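Local coordinates for protein neural CELL adhesion molecule (Homo sapiens, PDB 2VKX) that serves as an adhesion receptor of neural cells, represented here by its two tandem fibronectin type III domains, at residues R119-N124 with M168-D173; I140-V145 with V183-Q188; N175-V180 with V197-A202. The protein carries 1 engineered substitution. One frame throughout, in Å; residues are numbered along the deposited sequence.

In the fold
From the N terminus, the chain first meets the loop 119-124, which interaction 1 ties to 168-173. Strand segment 140-145 lies within that span and pairs with 183-188 beyond it, so interactions 1 and 2 cross. Interaction 3 joins 175-180 to 197-202. It opens after interaction 1 has closed, but crosses interaction 2, because 183-188, the end of strand 177-186 and the turn after it, lies between its two segments. Interactions 2 and 3 share strand 177-186 and build one antiparallel sheet, their centres about 25 Å apart; interaction 1 lies in the loops at the end of the facing three-stranded sheet. Interactions 1 and 3 touch where Asp173 is bonded to both Tyr178 and Thr200.

Interaction 1 (R119-N124 with M168-D173); sequences RGEDGN and MLKSLD. Engineered in segment 119-124: Arg119 (natural residue Met).
Gly120 comes against the thioether of Met168, with its CA 4.3 Å from Met168 SD. Met168 CG stands trans to the backbone N (chi1 -174°), a turn that brings the sulfur over to the glycine. Next along the segment, Glu121 sends an extended chain across that of Lys170 at about a right angle. Glu121 OE2 lies 4.1 Å from Lys170 CE and 4.4 Å from Lys170 NZ, too long for a salt bridge, so the pair is consistent with a loose electrostatic attraction near the surface. The segment's last residue, Asn124, makes the backbone bond of the contact: Leu172 N donates to Asn124 O at 2.9 Å. Asn124 CB also lies 3.4 Å from Leu172 O. The contact thus ties the loop between strands 114-119 and 126-131 to the chain leaving strand 166-169. On the inner side, Leu169 packs on Val180 and Leu172 on Tyr178 of strand 177-186 in the opposing sheet, while Gly123 is bonded through its backbone to Ala201.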
loop_
_atom_site.group_PDB
_atom_site.type_symbol
_atom_site.label_atom_id
_atom_site.label_comp_id
_atom_site.label_asym_id
_atom_site.label_seq_id
_atom_site.Cartn_x
_atom_site.Cartn_y
_atom_site.Cartn_z
ATOM N N ARG A 119 11.045 4.964 -30.443
ATOM C CA ARG A 119 12.141 4.917 -31.407
ATOM C C ARG A 119 13.489 4.860 -30.700
ATOM O O ARG A 119 13.662 5.412 -29.607
ATOM C CB ARG A 119 12.140 6.163 -32.298
ATOM C CG ARG A 119 11.148 6.180 -33.449
ATOM C CD ARG A 119 11.324 7.458 -34.273
ATOM N NE ARG A 119 11.217 7.204 -35.705
ATOM C CZ ARG A 119 11.560 8.076 -36.645
ATOM N NH1 ARG A 119 12.029 9.264 -36.298
ATOM N NH2 ARG A 119 11.450 7.758 -37.929
ATOM N N GLY A 120 14.444 4.191 -31.334
ATOM C CA GLY A 120 15.782 4.100 -30.781
ATOM C C GLY A 120 16.668 5.029 -31.593
ATOM O O GLY A 120 16.151 5.836 -32.364
ATOM N N GLU A 121 17.986 4.929 -31.449
ATOM C CA GLU A 121 18.872 5.804 -32.216
ATOM C C GLU A 121 18.766 5.580 -33.726
ATOM O O GLU A 121 18.865 6.529 -34.509
ATOM C CB GLU A 121 20.335 5.634 -31.770
ATOM C CG GLU A 121 20.826 4.176 -31.666
ATOM C CD GLU A 121 22.322 4.072 -31.283
ATOM O OE1 GLU A 121 23.190 4.310 -32.166
ATOM O OE2 GLU A 121 22.623 3.763 -30.095
ATOM N N ASP A 122 18.540 4.333 -34.133
ATOM C CA ASP A 122 18.462 4.016 -35.551
ATOM C C ASP A 122 17.300 3.105 -35.905
ATOM O O ASP A 122 16.619 2.578 -35.024
ATOM C CB ASP A 122 19.784 3.393 -35.978
ATOM C CG ASP A 122 20.976 4.238 -35.546
ATOM O OD1 ASP A 122 21.233 5.280 -36.193
ATOM O OD2 ASP A 122 21.637 3.879 -34.545
ATOM N N GLY A 123 17.082 2.928 -37.204
ATOM C CA GLY A 123 15.989 2.098 -37.685
ATOM C C GLY A 123 16.068 0.624 -37.332
ATOM O O GLY A 123 15.052 -0.074 -37.349
ATOM N N ASN A 124 17.266 0.144 -37.014
ATOM C CA ASN A 124 17.442 -1.258 -36.666
ATOM C C ASN A 124 17.474 -1.472 -35.155
ATOM O O ASN A 124 18.029 -2.459 -34.673
ATOM C CB ASN A 124 18.720 -1.825 -37.309
ATOM C CG ASN A 124 19.994 -1.394 -36.592
ATOM O OD1 ASN A 124 21.064 -1.957 -36.823
ATOM N ND2 ASN A 124 19.888 -0.394 -35.725
ATOM N N MET A 168 16.805 -1.339 -24.098
ATOM C CA MET A 168 17.127 -0.982 -25.471
ATOM C C MET A 168 17.554 -2.222 -26.244
ATOM O O MET A 168 18.316 -3.045 -25.744
ATOM C CB MET A 168 18.253 0.054 -25.485
ATOM C CG MET A 168 18.592 0.628 -26.856
ATOM S SD MET A 168 17.378 1.846 -27.425
ATOM C CE MET A 168 17.457 3.040 -26.033
ATOM N N LEU A 169 17.041 -2.355 -27.462
ATOM C CA LEU A 169 17.380 -3.476 -28.330
ATOM C C LEU A 169 17.988 -2.886 -29.595
ATOM O O LEU A 169 17.270 -2.553 -30.533
ATOM C CB LEU A 169 16.131 -4.287 -28.682
ATOM C CG LEU A 169 15.352 -4.943 -27.541
ATOM C CD1 LEU A 169 14.150 -5.669 -28.111
ATOM C CD2 LEU A 169 16.240 -5.906 -26.783
ATOM N N LYS A 170 19.314 -2.756 -29.602
ATOM C CA LYS A 170 20.062 -2.186 -30.726
ATOM C C LYS A 170 20.589 -3.257 -31.670
ATOM O O LYS A 170 20.327 -4.447 -31.490
ATOM C CB LYS A 170 21.271 -1.395 -30.213
ATOM C CG LYS A 170 21.005 -0.510 -29.021
ATOM C CD LYS A 170 22.302 -0.004 -28.408
ATOM C CE LYS A 170 22.012 0.877 -27.208
ATOM N NZ LYS A 170 23.250 1.277 -26.487
ATOM N N SER A 171 21.356 -2.803 -32.661
ATOM C CA SER A 171 21.988 -3.660 -33.665
ATOM C C SER A 171 21.158 -4.856 -34.113
ATOM O O SER A 171 21.646 -5.984 -34.070
ATOM C CB SER A 171 23.331 -4.178 -33.142
ATOM O OG SER A 171 24.205 -3.121 -32.787
ATOM N N LEU A 172 19.923 -4.612 -34.549
ATOM C CA LEU A 172 19.033 -5.675 -35.004
ATOM C C LEU A 172 19.149 -5.846 -36.518
ATOM O O LEU A 172 19.835 -5.074 -37.173
ATOM C CB LEU A 172 17.586 -5.330 -34.639
ATOM C CG LEU A 172 17.253 -5.194 -33.149
ATOM C CD1 LEU A 172 15.898 -4.533 -32.976
ATOM C CD2 LEU A 172 17.274 -6.567 -32.493
ATOM N N ASP A 173 18.493 -6.862 -37.070
ATOM C CA ASP A 173 18.523 -7.060 -38.513
ATOM C C ASP A 173 17.566 -6.055 -39.135
ATOM O O ASP A 173 16.564 -5.689 -38.516
ATOM C CB ASP A 173 18.065 -8.469 -38.891
ATOM C CG ASP A 173 18.956 -9.549 -38.315
ATOM O OD1 ASP A 173 20.112 -9.243 -37.956
ATOM O OD2 ASP A 173 18.498 -10.711 -38.238
#

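Interaction 2 (I140-V145 with V183-Q188); sequences IRHYLV and VAENQQ
The Tyr143 ring meets Ala184 obliquely, its CE1 3.9 Å from Ala184 CB, and carries Ile140 CG2 over one face, offset toward the rim. Ile140 also reaches across the strands, placing CD1 4.1 Å from the same Ala184 CB, so the small methyl is touched by both larger residues. The polar groups lie on the other face of the sheet. At the edge of the His142 ring, in its plane, are Arg141 CZ and Glu185 OE1, the latter 3.9 Å from His142 CD2; ring and carboxylate planes are 60° apart. Glu185 reaches this place with CG opposite its backbone N (chi1 172°) and an extended chain. The Arg141 guanidinium runs alongside it, nearly parallel to the carboxylate (20°), but Glu185 OE1 lies well out of the guanidinium plane, 4.1 Å from Arg141 NH1. This is attraction between charges without an N-H aimed at the oxygen. Glu185 O accepts from both Arg141 N, at 2.7 Å, and His142 N, at 3.2 Å. Beyond the bulge the regular pairing resumes, with Leu144 N bonded to Val183 O at 2.8 Å. At the other end Asn186 OD1 accepts from Gln188 N, an Asx turn leading into strand 189-199. Two residues facing one define a classic beta bulge, here joining central antiparallel strands 140-149 and 177-186 in the four-stranded sheet of a fibronectin type III sandwich.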
loop_
_atom_site.group_PDB
_atom_site.type_symbol
_atom_site.label_atom_id
_atom_site.label_comp_id
_atom_site.label_asym_id
_atom_site.label_seq_id
_atom_site.Cartn_x
_atom_site.Cartn_y
_atom_site.Cartn_z
ATOM N N ILE A 140 10.348 -6.482 -6.411
ATOM C CA ILE A 140 10.666 -7.166 -7.648
ATOM C C ILE A 140 12.162 -7.401 -7.715
ATOM O O ILE A 140 12.956 -6.477 -7.554
ATOM C CB ILE A 140 10.165 -6.371 -8.867
ATOM C CG1 ILE A 140 8.662 -6.617 -9.010
ATOM C CG2 ILE A 140 10.917 -6.784 -10.140
ATOM C CD1 ILE A 140 8.029 -5.946 -10.184
ATOM N N ARG A 141 12.537 -8.656 -7.931
ATOM C CA ARG A 141 13.936 -9.041 -7.997
ATOM C C ARG A 141 14.564 -8.648 -9.325
ATOM O O ARG A 141 15.566 -7.940 -9.349
ATOM C CB ARG A 141 14.065 -10.553 -7.771
ATOM C CG ARG A 141 15.516 -11.071 -7.708
ATOM C CD ARG A 141 15.596 -12.619 -7.765
ATOM N NE ARG A 141 16.960 -13.119 -7.962
ATOM C CZ ARG A 141 17.251 -14.364 -8.332
ATOM N NH1 ARG A 141 16.276 -15.236 -8.544
ATOM N NH2 ARG A 141 18.514 -14.737 -8.499
ATOM N N HIS A 142 13.962 -9.102 -10.426
ATOM C CA HIS A 142 14.460 -8.819 -11.773
ATOM C C HIS A 142 13.322 -8.719 -12.771
ATOM O O HIS A 142 12.163 -8.974 -12.449
ATOM C CB HIS A 142 15.345 -9.955 -12.292
ATOM C CG HIS A 142 16.485 -10.312 -11.398
ATOM N ND1 HIS A 142 17.631 -9.550 -11.306
ATOM C CD2 HIS A 142 16.663 -11.366 -10.567
ATOM C CE1 HIS A 142 18.465 -10.119 -10.454
ATOM N NE2 HIS A 142 17.902 -11.223 -9.991
ATOM N N TYR A 143 13.701 -8.360 -13.997
ATOM C CA TYR A 143 12.812 -8.280 -15.150
ATOM C C TYR A 143 13.578 -9.142 -16.134
ATOM O O TYR A 143 14.772 -8.926 -16.349
ATOM C CB TYR A 143 12.708 -6.858 -15.702
ATOM C CG TYR A 143 11.704 -5.985 -14.988
ATOM C CD1 TYR A 143 10.337 -6.172 -15.170
ATOM C CD2 TYR A 143 12.125 -5.000 -14.087
ATOM C CE1 TYR A 143 9.418 -5.409 -14.475
ATOM C CE2 TYR A 143 11.217 -4.239 -13.388
ATOM C CZ TYR A 143 9.867 -4.449 -13.584
ATOM O OH TYR A 143 8.970 -3.707 -12.865
ATOM N N LEU A 144 12.911 -10.132 -16.710
ATOM C CA LEU A 144 13.572 -11.020 -17.654
ATOM C C LEU A 144 13.089 -10.713 -19.047
ATOM O O LEU A 144 11.912 -10.880 -19.339
ATOM C CB LEU A 144 13.263 -12.474 -17.310
ATOM C CG LEU A 144 13.539 -12.842 -15.848
ATOM C CD1 LEU A 144 13.193 -14.311 -15.620
ATOM C CD2 LEU A 144 15.004 -12.558 -15.501
ATOM N N VAL A 145 14.000 -10.269 -19.904
ATOM C CA VAL A 145 13.657 -9.929 -21.279
ATOM C C VAL A 145 14.153 -10.958 -22.303
ATOM O O VAL A 145 15.305 -11.400 -22.267
ATOM C CB VAL A 145 14.214 -8.544 -21.630
ATOM C CG1 VAL A 145 13.806 -8.143 -23.041
ATOM C CG2 VAL A 145 13.703 -7.541 -20.621
ATOM N N VAL A 183 9.072 -10.365 -18.492
ATOM C CA VAL A 183 8.472 -10.964 -17.308
ATOM C C VAL A 183 9.002 -10.292 -16.048
ATOM O O VAL A 183 10.170 -9.908 -15.982
ATOM C CB VAL A 183 8.778 -12.469 -17.243
ATOM C CG1 VAL A 183 8.280 -13.051 -15.934
ATOM C CG2 VAL A 183 8.114 -13.174 -18.406
ATOM N N ALA A 184 8.131 -10.127 -15.063
ATOM C CA ALA A 184 8.515 -9.519 -13.798
ATOM C C ALA A 184 8.675 -10.669 -12.811
ATOM O O ALA A 184 7.869 -11.608 -12.805
ATOM C CB ALA A 184 7.427 -8.543 -13.325
ATOM N N GLU A 185 9.701 -10.607 -11.974
ATOM C CA GLU A 185 9.934 -11.684 -11.025
ATOM C C GLU A 185 10.310 -11.246 -9.622
ATOM O O GLU A 185 11.131 -10.341 -9.442
ATOM C CB GLU A 185 11.025 -12.604 -11.561
ATOM C CG GLU A 185 11.491 -13.639 -10.575
ATOM C CD GLU A 185 12.669 -14.427 -11.096
ATOM O OE1 GLU A 185 13.707 -13.797 -11.407
ATOM O OE2 GLU A 185 12.552 -15.673 -11.195
ATOM N N ASN A 186 9.702 -11.903 -8.633
ATOM C CA ASN A 186 9.990 -11.633 -7.231
ATOM C C ASN A 186 10.353 -12.928 -6.480
ATOM O O ASN A 186 10.487 -13.996 -7.081
ATOM C CB ASN A 186 8.816 -10.902 -6.547
ATOM C CG ASN A 186 7.525 -11.691 -6.571
ATOM O OD1 ASN A 186 7.514 -12.869 -6.899
ATOM N ND2 ASN A 186 6.426 -11.038 -6.207
ATOM N N GLN A 187 10.521 -12.826 -5.167
ATOM C CA GLN A 187 10.902 -13.969 -4.352
ATOM C C GLN A 187 9.873 -15.093 -4.421
ATOM O O GLN A 187 10.147 -16.213 -4.016
ATOM C CB GLN A 187 11.096 -13.531 -2.887
ATOM C CG GLN A 187 11.232 -11.993 -2.649
ATOM C CD GLN A 187 12.635 -11.531 -2.183
ATOM O OE1 GLN A 187 12.809 -10.386 -1.737
ATOM N NE2 GLN A 187 13.631 -12.417 -2.297
ATOM N N GLN A 188 8.694 -14.794 -4.949
ATOM C CA GLN A 188 7.603 -15.761 -5.040
ATOM C C GLN A 188 7.502 -16.457 -6.407
ATOM O O GLN A 188 6.915 -17.534 -6.523
ATOM C CB GLN A 188 6.290 -15.037 -4.718
ATOM C CG GLN A 188 5.024 -15.891 -4.733
ATOM C CD GLN A 188 4.879 -16.766 -3.493
ATOM O OE1 GLN A 188 5.059 -16.297 -2.364
ATOM N NE2 GLN A 188 4.538 -18.041 -3.697
#

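Interaction 3 (N175-V180 with V197-A202); sequences NAEYEV and VFRTAA. With SO4 (sulfate ion), chain H.
At the open end of the hairpin of strands 177-186 and 189-199, Tyr178 and Phe198 make a hydrogen-bonded antiparallel pair, Tyr178 N donating to Phe198 O at 2.8 Å. Their near-parallel rings (9°) are slid apart, centroids 5.5 Å from each other, and barely overlap. Instead, the face of the Phe198 ring receives Tyr178 CB, and Phe198 CE2 at its edge is 3.7 Å from Val180 CG2; Phe198 CG lies between its backbone N and carbonyl carbon (chi1 67°). Tyr178 OH bonds Asp173 N, five residues earlier, which fits a tyrosine corner. On the opposite sheet face Arg199 NH2 donates to Asn175 OD1 at 2.7 Å, with the oxygen 31° out of the guanidinium plane, and Arg199 NH1 makes a salt bridge with Glu177 OE2 (3.5 Å). Thr200 OG1 accepts from Ala176 N at 3.1 Å and also bonds Asp173 O. Ala202 N donates to a sulfate, probably from the crystallisation liquor. The pair is aromatic on the face of Tyr178 and Phe198, largely charged on that of Glu177 and Arg199, which also carries Val197. Past Glu177-Arg199, backbone bonds Thr200-Ala176 and Asn175-Ala201, with the threonine hydroxyl, join the second strand's end to loop 173-176.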
loop_
_atom_site.group_PDB
_atom_site.type_symbol
_atom_site.label_atom_id
_atom_site.label_comp_id
_atom_site.label_asym_id
_atom_site.label_seq_id
_atom_site.Cartn_x
_atom_site.Cartn_y
_atom_site.Cartn_z
ATOM N N ASN A 175 14.735 -4.624 -41.869
ATOM C CA ASN A 175 13.534 -5.141 -42.528
ATOM C C ASN A 175 13.114 -6.492 -41.948
ATOM O O ASN A 175 12.685 -7.381 -42.682
ATOM C CB ASN A 175 13.792 -5.276 -44.031
ATOM C CG ASN A 175 12.543 -5.610 -44.806
ATOM O OD1 ASN A 175 11.488 -5.010 -44.592
ATOM N ND2 ASN A 175 12.654 -6.560 -45.723
ATOM N N ALA A 176 13.226 -6.621 -40.625
ATOM C CA ALA A 176 12.910 -7.854 -39.920
ATOM C C ALA A 176 11.909 -7.635 -38.788
ATOM O O ALA A 176 11.892 -6.574 -38.150
ATOM C CB ALA A 176 14.200 -8.471 -39.374
ATOM N N GLU A 177 11.089 -8.661 -38.545
ATOM C CA GLU A 177 10.053 -8.627 -37.513
ATOM C C GLU A 177 10.467 -9.354 -36.253
ATOM O O GLU A 177 10.889 -10.509 -36.299
ATOM C CB GLU A 177 8.760 -9.241 -38.045
ATOM C CG GLU A 177 8.081 -8.409 -39.109
ATOM C CD GLU A 177 6.900 -9.119 -39.712
ATOM O OE1 GLU A 177 5.889 -9.299 -39.007
ATOM O OE2 GLU A 177 6.988 -9.511 -40.890
ATOM N N TYR A 178 10.314 -8.672 -35.121
ATOM C CA TYR A 178 10.699 -9.230 -33.832
ATOM C C TYR A 178 9.567 -9.268 -32.811
ATOM O O TYR A 178 8.568 -8.558 -32.949
ATOM C CB TYR A 178 11.838 -8.406 -33.225
ATOM C CG TYR A 178 13.153 -8.496 -33.940
ATOM C CD1 TYR A 178 13.417 -7.724 -35.078
ATOM C CD2 TYR A 178 14.154 -9.343 -33.470
ATOM C CE1 TYR A 178 14.655 -7.797 -35.726
ATOM C CE2 TYR A 178 15.387 -9.423 -34.107
ATOM C CZ TYR A 178 15.631 -8.650 -35.228
ATOM O OH TYR A 178 16.866 -8.736 -35.826
ATOM N N GLU A 179 9.742 -10.102 -31.787
ATOM C CA GLU A 179 8.790 -10.190 -30.684
ATOM C C GLU A 179 9.599 -10.161 -29.389
ATOM O O GLU A 179 10.602 -10.867 -29.251
ATOM C CB GLU A 179 7.938 -11.468 -30.741
ATOM C CG GLU A 179 8.701 -12.778 -30.581
ATOM C CD GLU A 179 7.770 -13.985 -30.558
ATOM O OE1 GLU A 179 8.264 -15.132 -30.433
ATOM O OE2 GLU A 179 6.540 -13.777 -30.665
ATOM N N VAL A 180 9.172 -9.319 -28.455
ATOM C CA VAL A 180 9.834 -9.182 -27.176
ATOM C C VAL A 180 8.931 -9.682 -26.067
ATOM O O VAL A 180 7.738 -9.377 -26.048
ATOM C CB VAL A 180 10.154 -7.715 -26.861
ATOM C CG1 VAL A 180 10.713 -7.604 -25.467
ATOM C CG2 VAL A 180 11.143 -7.173 -27.850
ATOM N N VAL A 197 5.344 -6.699 -30.223
ATOM C CA VAL A 197 5.861 -7.018 -31.550
ATOM C C VAL A 197 6.154 -5.778 -32.381
ATOM O O VAL A 197 5.342 -4.859 -32.445
ATOM C CB VAL A 197 4.881 -7.922 -32.325
ATOM C CG1 VAL A 197 5.444 -8.261 -33.690
ATOM C CG2 VAL A 197 4.647 -9.183 -31.551
ATOM N N PHE A 198 7.322 -5.762 -33.017
ATOM C CA PHE A 198 7.712 -4.631 -33.841
ATOM C C PHE A 198 8.495 -5.061 -35.083
ATOM O O PHE A 198 8.861 -6.229 -35.247
ATOM C CB PHE A 198 8.543 -3.649 -33.017
ATOM C CG PHE A 198 9.865 -4.186 -32.618
ATOM C CD1 PHE A 198 10.980 -3.976 -33.416
ATOM C CD2 PHE A 198 9.989 -4.967 -31.476
ATOM C CE1 PHE A 198 12.206 -4.540 -33.087
ATOM C CE2 PHE A 198 11.202 -5.536 -31.134
ATOM C CZ PHE A 198 12.318 -5.324 -31.944
ATOM N N ARG A 199 8.759 -4.083 -35.942
ATOM C CA ARG A 199 9.456 -4.313 -37.187
ATOM C C ARG A 199 10.436 -3.193 -37.519
ATOM O O ARG A 199 10.058 -2.023 -37.624
ATOM C CB ARG A 199 8.433 -4.467 -38.308
ATOM C CG ARG A 199 9.040 -4.512 -39.674
ATOM C CD ARG A 199 8.108 -5.134 -40.672
ATOM N NE ARG A 199 8.663 -5.016 -42.017
ATOM C CZ ARG A 199 8.297 -5.766 -43.052
ATOM N NH1 ARG A 199 7.368 -6.702 -42.898
ATOM N NH2 ARG A 199 8.867 -5.574 -44.233
ATOM N N THR A 200 11.700 -3.561 -37.695
ATOM C CA THR A 200 12.733 -2.593 -38.015
ATOM C C THR A 200 12.523 -2.035 -39.416
ATOM O O THR A 200 11.763 -2.592 -40.214
ATOM C CB THR A 200 14.128 -3.227 -37.922
ATOM O OG1 THR A 200 14.203 -4.365 -38.796
ATOM C CG2 THR A 200 14.402 -3.666 -36.502
ATOM N N ALA A 201 13.196 -0.926 -39.701
ATOM C CA ALA A 201 13.097 -0.278 -40.999
ATOM C C ALA A 201 13.823 -1.082 -42.081
ATOM O O ALA A 201 14.525 -2.054 -41.788
ATOM C CB ALA A 201 13.661 1.129 -40.917
ATOM N N ALA A 202 13.640 -0.670 -43.332
ATOM C CA ALA A 202 14.257 -1.338 -44.475
ATOM C C ALA A 202 15.751 -1.051 -44.597
ATOM O O ALA A 202 16.522 -1.918 -45.012
ATOM C CB ALA A 202 13.552 -0.922 -45.753
HETATM S S SO4 H . 11.772 2.500 -44.091
HETATM O O1 SO4 H . 11.553 1.052 -44.279
HETATM O O2 SO4 H . 13.041 2.727 -43.375
HETATM O O3 SO4 H . 10.655 3.055 -43.301
HETATM O O4 SO4 H . 11.836 3.169 -45.405
#